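Local coordinates for aspartokinase (PDB 3L76), which probably catalyses the ATP-dependent phosphorylation of aspartate to 4-phospho-L-aspartate, and binds lysine and threonine in its regulatory ACT domains, at residues T198-E201 / M202-L205; L322-T325 / A326-V329; A336-Y340 / P341-Q345; H451-R455 / P456-A460; S502-A505 / E506-Q510. All coordinates share one frame; numbering follows the deposited sequence. Where two conformers were deposited one is given.

Contact 1: T198-E201 / M202-L205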
loop_
_atom_site.group_PDB
_atom_site.type_symbol
_atom_site.label_atom_id
_atom_site.label_comp_id
_atom_site.label_asym_id
_atom_site.label_seq_id
_atom_site.Cartn_x
_atom_site.Cartn_y
_atom_site.Cartn_z
ATOM N N THR A 198 -35.906 -11.064 0.362
ATOM C CA THR A 198 -35.601 -11.070 -1.068
ATOM C C THR A 198 -34.657 -9.929 -1.437
ATOM O O THR A 198 -34.615 -8.902 -0.765
ATOM C CB THR A 198 -36.866 -11.007 -1.976
ATOM O OG1 THR A 198 -37.422 -9.688 -1.967
ATOM C CG2 THR A 198 -37.911 -12.012 -1.547
ATOM N N CYS A 199 -33.884 -10.126 -2.497
ATOM C CA CYS A 199 -33.036 -9.070 -3.010
ATOM C C CYS A 199 -33.858 -7.802 -3.164
ATOM O O CYS A 199 -33.480 -6.738 -2.664
ATOM C CB CYS A 199 -32.430 -9.471 -4.361
ATOM S SG CYS A 199 -31.212 -10.818 -4.244
ATOM N N ASP A 200 -34.990 -7.918 -3.848
ATOM C CA ASP A 200 -35.805 -6.751 -4.132
ATOM C C ASP A 200 -36.272 -6.074 -2.846
ATOM O O ASP A 200 -36.248 -4.846 -2.744
ATOM C CB ASP A 200 -36.968 -7.111 -5.051
ATOM C CG ASP A 200 -36.539 -7.246 -6.494
ATOM O OD1 ASP A 200 -35.567 -6.573 -6.881
ATOM O OD2 ASP A 200 -37.168 -8.007 -7.249
ATOM N N GLU A 201 -36.660 -6.883 -1.864
ATOM C CA GLU A 201 -37.066 -6.365 -0.572
ATOM C C GLU A 201 -35.891 -5.682 0.079
ATOM O O GLU A 201 -36.033 -4.617 0.655
ATOM C CB GLU A 201 -37.591 -7.483 0.335
ATOM C CG GLU A 201 -38.899 -8.096 -0.128
ATOM C CD GLU A 201 -39.302 -9.302 0.685
ATOM O OE1 GLU A 201 -40.488 -9.677 0.633
ATOM O OE2 GLU A 201 -38.434 -9.878 1.369
ATOM N N MET A 202 -34.722 -6.307 -0.022
ATOM C CA MET A 202 -33.521 -5.790 0.617
ATOM C C MET A 202 -33.170 -4.446 0.012
ATOM O O MET A 202 -32.724 -3.534 0.707
ATOM C CB MET A 202 -32.364 -6.772 0.450
ATOM C CG MET A 202 -31.087 -6.398 1.214
ATOM S SD MET A 202 -31.298 -6.378 2.998
ATOM C CE MET A 202 -31.126 -4.628 3.358
ATOM N N LEU A 203 -33.382 -4.331 -1.291
ATOM C CA LEU A 203 -33.144 -3.077 -1.987
ATOM C C LEU A 203 -34.128 -1.991 -1.539
ATOM O O LEU A 203 -33.728 -0.871 -1.249
ATOM C CB LEU A 203 -33.202 -3.282 -3.506
ATOM C CG LEU A 203 -32.057 -4.111 -4.117
ATOM C CD1 LEU A 203 -32.297 -4.438 -5.582
ATOM C CD2 LEU A 203 -30.728 -3.392 -3.975
ATOM N N GLU A 204 -35.411 -2.320 -1.462
ATOM C CA GLU A 204 -36.390 -1.321 -1.041
ATOM C C GLU A 204 -36.213 -0.963 0.432
ATOM O O GLU A 204 -36.605 0.117 0.858
ATOM C CB GLU A 204 -37.830 -1.765 -1.329
ATOM C CG GLU A 204 -38.219 -1.741 -2.805
ATOM C CD GLU A 204 -38.327 -0.328 -3.383
ATOM O OE1 GLU A 204 -37.893 0.640 -2.733
ATOM O OE2 GLU A 204 -38.831 -0.181 -4.515
ATOM N N LEU A 205 -35.607 -1.869 1.198
ATOM C CA LEU A 205 -35.340 -1.631 2.616
ATOM C C LEU A 205 -33.853 -1.355 2.844
ATOM O O LEU A 205 -33.309 -1.667 3.902
ATOM C CB LEU A 205 -35.795 -2.823 3.475
ATOM C CG LEU A 205 -37.305 -3.074 3.588
ATOM C CD1 LEU A 205 -37.641 -4.514 4.004
ATOM C CD2 LEU A 205 -37.959 -2.068 4.536
#
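L203 leans back over the first turn of helix 199-204, against C199 and D200. Its CB sits 3.5 Å from D200 O, and CG comes to 3.3 Å from C199 O, because chi1 of -69° keeps CG beside the backbone N and opposite the carbonyl carbon. At the tip, CD1 passes D200 OD1 obliquely at 4.1 Å, a loose contact of a methyl with a carboxylate whose stronger partner is R222, in a salt bridge. V218 and R222 of helix 215-224 pack on C199 and L203 and cover this side of the turn. In the backbone the ladder of i to i+4 bonds begins with M202 N on T198 O (2.7 Å) and closes with a more bent one, L205 N on E201 O, at 138°. E204 leads its carboxylate away from this turn, with chi2 bent to -69°, to S392, E393 and S564, which line lysine pockets. At the helix start, E201 N donates to T198 OG1 (2.9 Å) while T198 N donates to E201 OE2 (3.0 Å). Both side-chain oxygens are less surely placed, and E201 OE2 also meets R436, yet this reciprocal pairing of the N-cap and the residue three places on fits a capping box.

Contact 2: L322-T325 / A326-V329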
loop_
_atom_site.group_PDB
_atom_site.type_symbol
_atom_site.label_atom_id
_atom_site.label_comp_id
_atom_site.label_asym_id
_atom_site.label_seq_id
_atom_site.Cartn_x
_atom_site.Cartn_y
_atom_site.Cartn_z
ATOM N N LEU A 322 -60.144 -3.947 -14.580
ATOM C CA LEU A 322 -60.698 -3.694 -13.260
ATOM C C LEU A 322 -61.140 -2.244 -13.070
ATOM O O LEU A 322 -61.753 -1.910 -12.063
ATOM C CB LEU A 322 -59.668 -4.069 -12.196
ATOM C CG LEU A 322 -60.134 -5.162 -11.246
ATOM C CD1 LEU A 322 -61.153 -6.040 -11.923
ATOM C CD2 LEU A 322 -58.961 -5.972 -10.827
ATOM N N LEU A 323 -60.814 -1.383 -14.032
ATOM C CA LEU A 323 -61.127 0.043 -13.917
ATOM C C LEU A 323 -62.609 0.308 -13.637
ATOM O O LEU A 323 -62.960 1.097 -12.761
ATOM C CB LEU A 323 -60.743 0.782 -15.189
ATOM C CG LEU A 323 -61.217 2.231 -15.137
ATOM C CD1 LEU A 323 -60.504 2.934 -14.000
ATOM C CD2 LEU A 323 -60.982 2.944 -16.455
ATOM N N ASN A 324 -63.478 -0.333 -14.411
ATOM C CA ASN A 324 -64.915 -0.186 -14.215
ATOM C C ASN A 324 -65.349 -0.576 -12.806
ATOM O O ASN A 324 -66.042 0.178 -12.131
ATOM C CB ASN A 324 -65.697 -0.985 -15.265
ATOM C CG ASN A 324 -65.703 -0.308 -16.626
ATOM O OD1 ASN A 324 -65.294 0.847 -16.764
ATOM N ND2 ASN A 324 -66.170 -1.023 -17.634
ATOM N N THR A 325 -64.946 -1.760 -12.360
ATOM C CA THR A 325 -65.237 -2.165 -10.993
ATOM C C THR A 325 -64.721 -1.112 -10.035
ATOM O O THR A 325 -65.440 -0.653 -9.156
ATOM C CB THR A 325 -64.543 -3.463 -10.626
ATOM O OG1 THR A 325 -65.007 -4.518 -11.479
ATOM C CG2 THR A 325 -64.834 -3.806 -9.180
ATOM N N ALA A 326 -63.459 -0.735 -10.220
ATOM C CA ALA A 326 -62.787 0.172 -9.303
ATOM C C ALA A 326 -63.464 1.550 -9.223
ATOM O O ALA A 326 -63.556 2.141 -8.147
ATOM C CB ALA A 326 -61.312 0.301 -9.686
ATOM N N GLU A 327 -63.932 2.046 -10.366
ATOM C CA GLU A 327 -64.618 3.328 -10.428
ATOM C C GLU A 327 -65.946 3.280 -9.672
ATOM O O GLU A 327 -66.264 4.176 -8.882
ATOM C CB GLU A 327 -64.857 3.733 -11.884
ATOM C CG GLU A 327 -65.708 5.002 -12.049
ATOM C CD GLU A 327 -66.014 5.338 -13.507
ATOM O OE1 GLU A 327 -66.420 6.494 -13.777
ATOM O OE2 GLU A 327 -65.846 4.451 -14.382
ATOM N N ALA A 328 -66.715 2.225 -9.918
ATOM C CA ALA A 328 -68.017 2.084 -9.290
ATOM C C ALA A 328 -67.904 2.067 -7.766
ATOM O O ALA A 328 -68.617 2.798 -7.083
ATOM C CB ALA A 328 -68.724 0.831 -9.804
ATOM N N VAL A 329 -67.004 1.243 -7.241
ATOM C CA VAL A 329 -66.804 1.136 -5.797
ATOM C C VAL A 329 -66.378 2.468 -5.202
ATOM O O VAL A 329 -66.884 2.887 -4.159
ATOM C CB VAL A 329 -65.720 0.110 -5.443
ATOM C CG1 VAL A 329 -65.629 -0.028 -3.932
ATOM C CG2 VAL A 329 -66.023 -1.228 -6.099
#
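The backbone oxygen of L322 takes the amide of A326 in one of the two shortest bonds here, N to O 2.8 Å with an N-H...O angle of 163°. L323 O receives E327 N at the same 2.8 Å, and the ladder runs on through A328 N to N324 O and V329 N to T325 O (3.1 Å), the last almost straight at 174°. Along one flank of the helix T325 and V329 run alongside each other in the same direction, their CG2 methyls 4.2 Å apart. In the threonine CG2 is anti to the backbone N, which leaves OG1 beside that N. V329 in turn lays its CG2 close to T325 O, while V297 touches T325 and Q295 touches V329. On another flank N324 OD1 and E327 OE2 approach to only 4.4 Å; both can only accept, and no bond joins them. L323 packs on A271 and V273 of strand 271-279 and A326 on V273, and L323 also on V351 and K353 of strand 348-361, the packing of a helix on the antiparallel sheet of an ACT domain. The chemistry is thus divided by side: L323 and A326 meet the sheet, T325 and V329 the loop residues, the polar ends of N324 and E327 lie on the more exposed side, and hydrogen bonding across the two halves is left to the backbone.

Contact 3: A336-Y340 / P341-Q345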
loop_
_atom_site.group_PDB
_atom_site.type_symbol
_atom_site.label_atom_id
_atom_site.label_comp_id
_atom_site.label_asym_id
_atom_site.label_seq_id
_atom_site.Cartn_x
_atom_site.Cartn_y
_atom_site.Cartn_z
ATOM N N ALA A 336 -69.772 9.281 1.413
ATOM C CA ALA A 336 -69.488 9.144 2.839
ATOM C C ALA A 336 -68.331 10.020 3.323
ATOM O O ALA A 336 -68.137 10.166 4.524
ATOM C CB ALA A 336 -69.220 7.682 3.192
ATOM N N LEU A 337 -67.555 10.586 2.400
ATOM C CA LEU A 337 -66.449 11.472 2.778
ATOM C C LEU A 337 -66.844 12.953 2.723
ATOM O O LEU A 337 -65.996 13.829 2.868
ATOM C CB LEU A 337 -65.235 11.237 1.874
ATOM C CG LEU A 337 -64.142 10.192 2.145
ATOM C CD1 LEU A 337 -64.515 9.173 3.198
ATOM C CD2 LEU A 337 -63.724 9.506 0.845
ATOM N N ARG A 338 -68.129 13.227 2.516
ATOM C CA ARG A 338 -68.598 14.605 2.313
ATOM C C ARG A 338 -69.297 15.248 3.525
ATOM O O ARG A 338 -69.578 14.596 4.521
ATOM C CB ARG A 338 -69.526 14.680 1.087
ATOM C CG ARG A 338 -68.938 14.070 -0.174
ATOM C CD ARG A 338 -69.822 14.351 -1.375
ATOM N NE ARG A 338 -69.248 13.844 -2.619
ATOM C CZ ARG A 338 -69.885 13.061 -3.491
ATOM N NH1 ARG A 338 -71.138 12.658 -3.278
ATOM N NH2 ARG A 338 -69.261 12.673 -4.590
ATOM N N SER A 339 -69.553 16.546 3.420
ATOM C CA SER A 339 -70.412 17.255 4.359
ATOM C C SER A 339 -71.732 16.515 4.470
ATOM O O SER A 339 -71.996 15.870 5.469
ATOM C CB SER A 339 -70.686 18.671 3.854
ATOM O OG SER A 339 -69.477 19.357 3.641
ATOM N N TYR A 340 -72.576 16.653 3.450
ATOM C CA TYR A 340 -73.730 15.775 3.278
ATOM C C TYR A 340 -73.491 14.957 2.017
ATOM O O TYR A 340 -72.795 15.418 1.114
ATOM C CB TYR A 340 -75.072 16.550 3.232
ATOM C CG TYR A 340 -75.132 17.796 2.350
ATOM C CD1 TYR A 340 -75.990 17.850 1.245
ATOM C CD2 TYR A 340 -74.381 18.932 2.650
ATOM C CE1 TYR A 340 -76.076 18.992 0.437
ATOM C CE2 TYR A 340 -74.457 20.088 1.853
ATOM C CZ TYR A 340 -75.305 20.113 0.751
ATOM O OH TYR A 340 -75.384 21.264 -0.021
ATOM N N PRO A 341 -74.061 13.743 1.949
ATOM C CA PRO A 341 -73.797 12.865 0.805
ATOM C C PRO A 341 -73.939 13.577 -0.542
ATOM O O PRO A 341 -73.156 13.296 -1.441
ATOM C CB PRO A 341 -74.861 11.769 0.954
ATOM C CG PRO A 341 -75.137 11.714 2.400
ATOM C CD PRO A 341 -75.076 13.168 2.847
ATOM N N GLU A 342 -74.906 14.480 -0.673
ATOM C CA GLU A 342 -75.128 15.195 -1.930
ATOM C C GLU A 342 -74.431 16.568 -2.004
ATOM O O GLU A 342 -74.736 17.385 -2.872
ATOM C CB GLU A 342 -76.622 15.363 -2.188
ATOM C CG GLU A 342 -77.478 14.138 -1.864
ATOM C CD GLU A 342 -77.807 14.027 -0.380
ATOM O OE1 GLU A 342 -78.444 13.026 0.020
ATOM O OE2 GLU A 342 -77.426 14.943 0.386
ATOM N N ALA A 343 -73.494 16.822 -1.097
ATOM C CA ALA A 343 -72.689 18.038 -1.156
ATOM C C ALA A 343 -72.037 18.153 -2.519
ATOM O O ALA A 343 -71.695 17.145 -3.123
ATOM C CB ALA A 343 -71.612 18.013 -0.074
ATOM N N ASP A 344 -71.853 19.377 -2.996
ATOM C CA ASP A 344 -71.071 19.616 -4.205
ATOM C C ASP A 344 -69.647 20.031 -3.842
ATOM O O ASP A 344 -69.355 20.293 -2.679
ATOM C CB ASP A 344 -71.739 20.655 -5.118
ATOM C CG ASP A 344 -71.750 22.064 -4.522
ATOM O OD1 ASP A 344 -71.853 22.218 -3.288
ATOM O OD2 ASP A 344 -71.672 23.028 -5.306
ATOM N N GLN A 345 -68.764 20.062 -4.834
ATOM C CA GLN A 345 -67.356 20.438 -4.632
ATOM C C GLN A 345 -66.577 19.564 -3.651
ATOM O O GLN A 345 -65.626 20.038 -3.039
ATOM C CB GLN A 345 -67.238 21.886 -4.158
ATOM C CG GLN A 345 -67.829 22.930 -5.091
ATOM C CD GLN A 345 -67.943 24.280 -4.411
ATOM O OE1 GLN A 345 -67.698 24.392 -3.213
ATOM N NE2 GLN A 345 -68.322 25.304 -5.164
#
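From Y340 to A343 the chain folds into a type I beta turn, closed by A343 N on Y340 O at 2.7 Å. This turn belongs to the connection between helix 323-333 and strand 348-361 of an ACT domain. The Y340 ring folds over its own turn: chi1 of 46° sets CG between the backbone N and the carbonyl carbon, and brings one face of the ring against A343. There the alanine CB makes a CH-pi contact, 4.1 Å from the ring centroid and 15° off the normal, while A343 N also lies over a face of the Y340 ring, nearer its rim. The carboxylate of E342, bent round at chi2, comes to the ring edge instead, OE2 lying near the ring plane 3.4 Å from Y340 CD1. P341 packs alongside with CD 3.4 Å from Y340 CB. S339 and R338 each bring CB to 4.1 Å from A343 CB, so both CB atoms flank the buried alanine methyl. Beyond CB the extended chain of R338 carries its guanidinium past the turn, where NE and NH2 hold the backbone oxygens of E346 and A347. Three carbonyls therefore fix the rotation of this group, and the third, P341 O, meets NH1 at 2.8 Å, in the guanidinium plane and pointing almost straight at the nitrogen.

Contact 4: H451-R455 / P456-A460. With THR (threonine), chain D.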
loop_
_atom_site.group_PDB
_atom_site.type_symbol
_atom_site.label_atom_id
_atom_site.label_comp_id
_atom_site.label_asym_id
_atom_site.label_seq_id
_atom_site.Cartn_x
_atom_site.Cartn_y
_atom_site.Cartn_z
ATOM N N HIS A 451 -47.936 24.779 -8.616
ATOM C CA HIS A 451 -48.303 25.300 -9.932
ATOM C C HIS A 451 -47.233 25.226 -11.012
ATOM O O HIS A 451 -46.964 26.216 -11.688
ATOM C CB HIS A 451 -48.822 26.738 -9.820
ATOM C CG HIS A 451 -50.155 26.836 -9.155
ATOM N ND1 HIS A 451 -51.079 25.816 -9.201
ATOM C CD2 HIS A 451 -50.723 27.822 -8.428
ATOM C CE1 HIS A 451 -52.159 26.173 -8.533
ATOM N NE2 HIS A 451 -51.969 27.387 -8.057
ATOM N N VAL A 452 -46.653 24.049 -11.198
ATOM C CA VAL A 452 -45.702 23.852 -12.279
ATOM C C VAL A 452 -46.508 23.668 -13.546
ATOM O O VAL A 452 -47.422 22.837 -13.585
ATOM C CB VAL A 452 -44.789 22.611 -12.028
ATOM C CG1 VAL A 452 -43.866 22.359 -13.208
ATOM C CG2 VAL A 452 -43.972 22.782 -10.761
ATOM N N PRO A 453 -46.195 24.461 -14.580
ATOM C CA PRO A 453 -46.860 24.310 -15.882
ATOM C C PRO A 453 -46.807 22.858 -16.348
ATOM O O PRO A 453 -45.725 22.263 -16.402
ATOM C CB PRO A 453 -46.017 25.193 -16.813
ATOM C CG PRO A 453 -45.412 26.224 -15.913
ATOM C CD PRO A 453 -45.155 25.504 -14.605
ATOM N N ASP A 454 -47.968 22.290 -16.653
ATOM C CA ASP A 454 -48.043 20.891 -17.035
ATOM C C ASP A 454 -47.655 20.689 -18.516
ATOM O O ASP A 454 -48.484 20.353 -19.361
ATOM C CB ASP A 454 -49.431 20.309 -16.710
ATOM C CG ASP A 454 -49.489 18.797 -16.914
ATOM O OD1 ASP A 454 -48.435 18.165 -16.771
ATOM O OD2 ASP A 454 -50.564 18.231 -17.214
ATOM N N ARG A 455 -46.381 20.906 -18.810
ATOM C CA ARG A 455 -45.842 20.727 -20.156
ATOM C C ARG A 455 -44.457 20.110 -20.058
ATOM O O ARG A 455 -43.793 20.250 -19.035
ATOM C CB ARG A 455 -45.764 22.070 -20.889
ATOM C CG ARG A 455 -45.029 23.156 -20.112
ATOM C CD ARG A 455 -44.951 24.439 -20.912
ATOM N NE ARG A 455 -44.973 25.621 -20.058
ATOM C CZ ARG A 455 -44.155 26.653 -20.207
ATOM N NH1 ARG A 455 -43.247 26.634 -21.170
ATOM N NH2 ARG A 455 -44.239 27.696 -19.397
ATOM N N PRO A 456 -44.004 19.434 -21.130
ATOM C CA PRO A 456 -42.713 18.731 -21.094
ATOM C C PRO A 456 -41.538 19.616 -20.695
ATOM O O PRO A 456 -41.510 20.793 -21.053
ATOM C CB PRO A 456 -42.549 18.228 -22.530
ATOM C CG PRO A 456 -43.985 18.108 -23.054
ATOM C CD PRO A 456 -44.662 19.312 -22.446
ATOM N N GLY A 457 -40.597 19.051 -19.941
ATOM C CA GLY A 457 -39.385 19.754 -19.573
ATOM C C GLY A 457 -39.408 20.535 -18.264
ATOM O O GLY A 457 -38.364 20.946 -17.762
ATOM N N MET A 458 -40.589 20.744 -17.696
ATOM C CA MET A 458 -40.685 21.513 -16.460
ATOM C C MET A 458 -40.012 20.811 -15.278
ATOM O O MET A 458 -39.146 21.389 -14.638
ATOM C CB MET A 458 -42.139 21.868 -16.159
ATOM C CG MET A 458 -42.791 22.723 -17.242
ATOM S SD MET A 458 -41.982 24.340 -17.445
ATOM C CE MET A 458 -41.080 24.094 -18.950
ATOM N N ALA A 459 -40.396 19.566 -15.001
ATOM C CA ALA A 459 -39.738 18.775 -13.958
ATOM C C ALA A 459 -38.242 18.607 -14.231
ATOM O O ALA A 459 -37.425 18.636 -13.315
ATOM C CB ALA A 459 -40.397 17.400 -13.824
ATOM N N ALA A 460 -37.896 18.391 -15.493
ATOM C CA ALA A 460 -36.503 18.288 -15.897
ATOM C C ALA A 460 -35.720 19.501 -15.431
ATOM O O ALA A 460 -34.666 19.371 -14.805
ATOM C CB ALA A 460 -36.378 18.129 -17.423
HETATM N N THR D . -45.784 17.818 -16.887
HETATM C CA THR D . -44.531 18.423 -16.438
HETATM C C THR D . -43.363 17.779 -17.165
HETATM O O THR D . -43.542 16.769 -17.872
HETATM C CB THR D . -44.313 18.268 -14.927
HETATM O OG1 THR D . -44.268 16.871 -14.592
HETATM C CG2 THR D . -45.433 18.974 -14.138
HETATM O OXT THR D . -42.233 18.274 -17.052
#
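M458 folds its side chain back over V452, P453 and R455. Its CB rests on V452 CG1 at 3.5 Å, the two side chains running antiparallel as they pass, and CG lies 3.7 Å from R455 CG and 4.1 Å from P453 CB. Bends at chi2 and chi3 then carry CE over one face of the R455 guanidinium, toward its rim; R455 was modelled in two conformers, so that overlap is less certain. W516 also packs on P453 and M458. R455 to M458 form a type II beta turn that curls round a bound threonine, G457 being the N-cap of helix 458-468. The D454 carboxylate reaches out with CG opposite its backbone N (chi1 -172°): OD1 accepts the ligand N at 2.7 Å and also N385, while OD2 is held by R481 and R491, which fix the carboxylate. At the helix start A459 N donates to ligand OXT, 3.0 Å away, where the helix dipole would probably favour a carboxylate. V452 CG1 touches the threonine CG2 at 3.8 Å. With N385, I386 and Q478 completing the hydrogen bonds, this strand-turn-helix segment forms one wall of a threonine-binding pocket in an ACT domain, consistent with allosteric control.

Contact 5: S502-A505 / E506-Q510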
loop_
_atom_site.group_PDB
_atom_site.type_symbol
_atom_site.label_atom_id
_atom_site.label_comp_id
_atom_site.label_asym_id
_atom_site.label_seq_id
_atom_site.Cartn_x
_atom_site.Cartn_y
_atom_site.Cartn_z
ATOM N N SER A 502 -32.214 21.802 2.546
ATOM C CA SER A 502 -33.462 22.570 2.520
ATOM C C SER A 502 -33.311 23.965 1.929
ATOM O O SER A 502 -33.881 24.286 0.887
ATOM C CB SER A 502 -33.999 22.715 3.943
ATOM O OG SER A 502 -35.349 22.325 4.015
ATOM N N SER A 503 -32.544 24.793 2.626
ATOM C CA SER A 503 -32.362 26.183 2.254
ATOM C C SER A 503 -31.774 26.360 0.866
ATOM O O SER A 503 -32.319 27.103 0.061
ATOM C CB SER A 503 -31.490 26.891 3.288
ATOM O OG SER A 503 -32.139 26.907 4.545
ATOM N N GLN A 504 -30.659 25.694 0.584
ATOM C CA GLN A 504 -30.044 25.826 -0.730
ATOM C C GLN A 504 -31.007 25.398 -1.837
ATOM O O GLN A 504 -31.079 26.030 -2.887
ATOM C CB GLN A 504 -28.744 25.044 -0.811
ATOM C CG GLN A 504 -27.900 25.398 -2.031
ATOM C CD GLN A 504 -26.773 24.403 -2.284
ATOM O OE1 GLN A 504 -26.573 23.457 -1.519
ATOM N NE2 GLN A 504 -26.040 24.610 -3.365
ATOM N N ALA A 505 -31.761 24.334 -1.594
ATOM C CA ALA A 505 -32.759 23.890 -2.556
ATOM C C ALA A 505 -33.783 24.983 -2.856
ATOM O O ALA A 505 -34.034 25.314 -4.015
ATOM C CB ALA A 505 -33.445 22.634 -2.062
ATOM N N GLU A 506 -34.380 25.538 -1.809
ATOM C CA GLU A 506 -35.345 26.621 -1.972
ATOM C C GLU A 506 -34.721 27.778 -2.743
ATOM O O GLU A 506 -35.304 28.327 -3.676
ATOM C CB GLU A 506 -35.825 27.092 -0.606
ATOM C CG GLU A 506 -36.743 28.284 -0.645
ATOM C CD GLU A 506 -37.231 28.691 0.738
ATOM O OE1 GLU A 506 -38.404 29.102 0.853
ATOM O OE2 GLU A 506 -36.446 28.600 1.708
ATOM N N ALA A 507 -33.504 28.119 -2.356
ATOM C CA ALA A 507 -32.764 29.208 -2.963
ATOM C C ALA A 507 -32.480 28.988 -4.441
ATOM O O ALA A 507 -32.418 29.944 -5.207
ATOM C CB ALA A 507 -31.472 29.438 -2.206
ATOM N N ILE A 508 -32.276 27.734 -4.834
ATOM C CA ILE A 508 -32.022 27.400 -6.234
ATOM C C ILE A 508 -33.299 27.520 -7.080
ATOM O O ILE A 508 -33.282 28.032 -8.192
ATOM C CB ILE A 508 -31.449 25.982 -6.363
ATOM C CG1 ILE A 508 -30.119 25.884 -5.620
ATOM C CG2 ILE A 508 -31.300 25.574 -7.839
ATOM C CD1 ILE A 508 -29.670 24.471 -5.343
ATOM N N LEU A 509 -34.417 27.070 -6.533
ATOM C CA LEU A 509 -35.659 27.019 -7.297
ATOM C C LEU A 509 -36.416 28.353 -7.416
ATOM O O LEU A 509 -37.123 28.569 -8.401
ATOM C CB LEU A 509 -36.592 25.932 -6.741
ATOM C CG LEU A 509 -36.087 24.485 -6.703
ATOM C CD1 LEU A 509 -37.060 23.606 -5.947
ATOM C CD2 LEU A 509 -35.841 23.958 -8.110
ATOM N N GLN A 510 -36.266 29.245 -6.436
ATOM C CA GLN A 510 -37.037 30.489 -6.420
ATOM C C GLN A 510 -36.922 31.289 -7.719
ATOM O O GLN A 510 -37.928 31.718 -8.282
ATOM C CB GLN A 510 -36.664 31.361 -5.218
ATOM C CG GLN A 510 -37.645 32.477 -4.980
ATOM C CD GLN A 510 -39.006 31.973 -4.512
ATOM O OE1 GLN A 510 -39.094 31.233 -3.532
ATOM N NE2 GLN A 510 -40.073 32.385 -5.202
#
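E506 continues helix 499-512 by giving its N to S502 O, 3.0 Å away in a nearly straight bond of 171°. Its CB lies 3.6 Å from S503 O, and since CG is opposite the backbone N (chi1 175°) with the chain extended beyond, the carboxylate is carried away from the helix axis; V523 of strand 520-533 touches this side chain. A507 follows with N on S503 O at 2.9 Å, its CB resting against the same carbonyl on the exposed side. I508 N comes next, reaching Q504 O at 2.9 Å on a bent path, with a second, weak bond to A505 O. The isoleucine also carries the main side-chain contact, for its CD1 lies against the extended Q504 chain, 3.9 Å from CG and 4.1 Å from NE2. Both residues turn to A469 and I471 in the loop after helix 458-468, and I508 touches A465 and L466 on that helix as well. Helix 499-512 thus packs beside helix 458-468 while S502, A505 and L509 rest on strands of the sheet, as in an ACT domain, whose two helices line one sheet face. L509 N donates to A505 O, and L509 CG lies 3.5 Å from that oxygen, with the side chain running on to L462 and I521.

Overall arrangement
The five contacts follow one another along the chain without overlap. Contact 1 lies nearest the middle, its centre about 7 Å from that of the chain, in the amino acid kinase region, yet its helix reaches lysine-pocket residues. Contacts 2 and 3 belong together: helix 323-333 and the loop leading to strand 348-361, centres about 20 Å apart, with contact 3 far out at the surface. Contacts 4 and 5 share another ACT domain, about 18 Å apart between centres, one at the start of helix 458-468 and the other on helix 499-512. The remaining pairs lie about 30 to 42 Å apart; contact 1 thus sits where the kinase region meets the lysine-binding ACT domains.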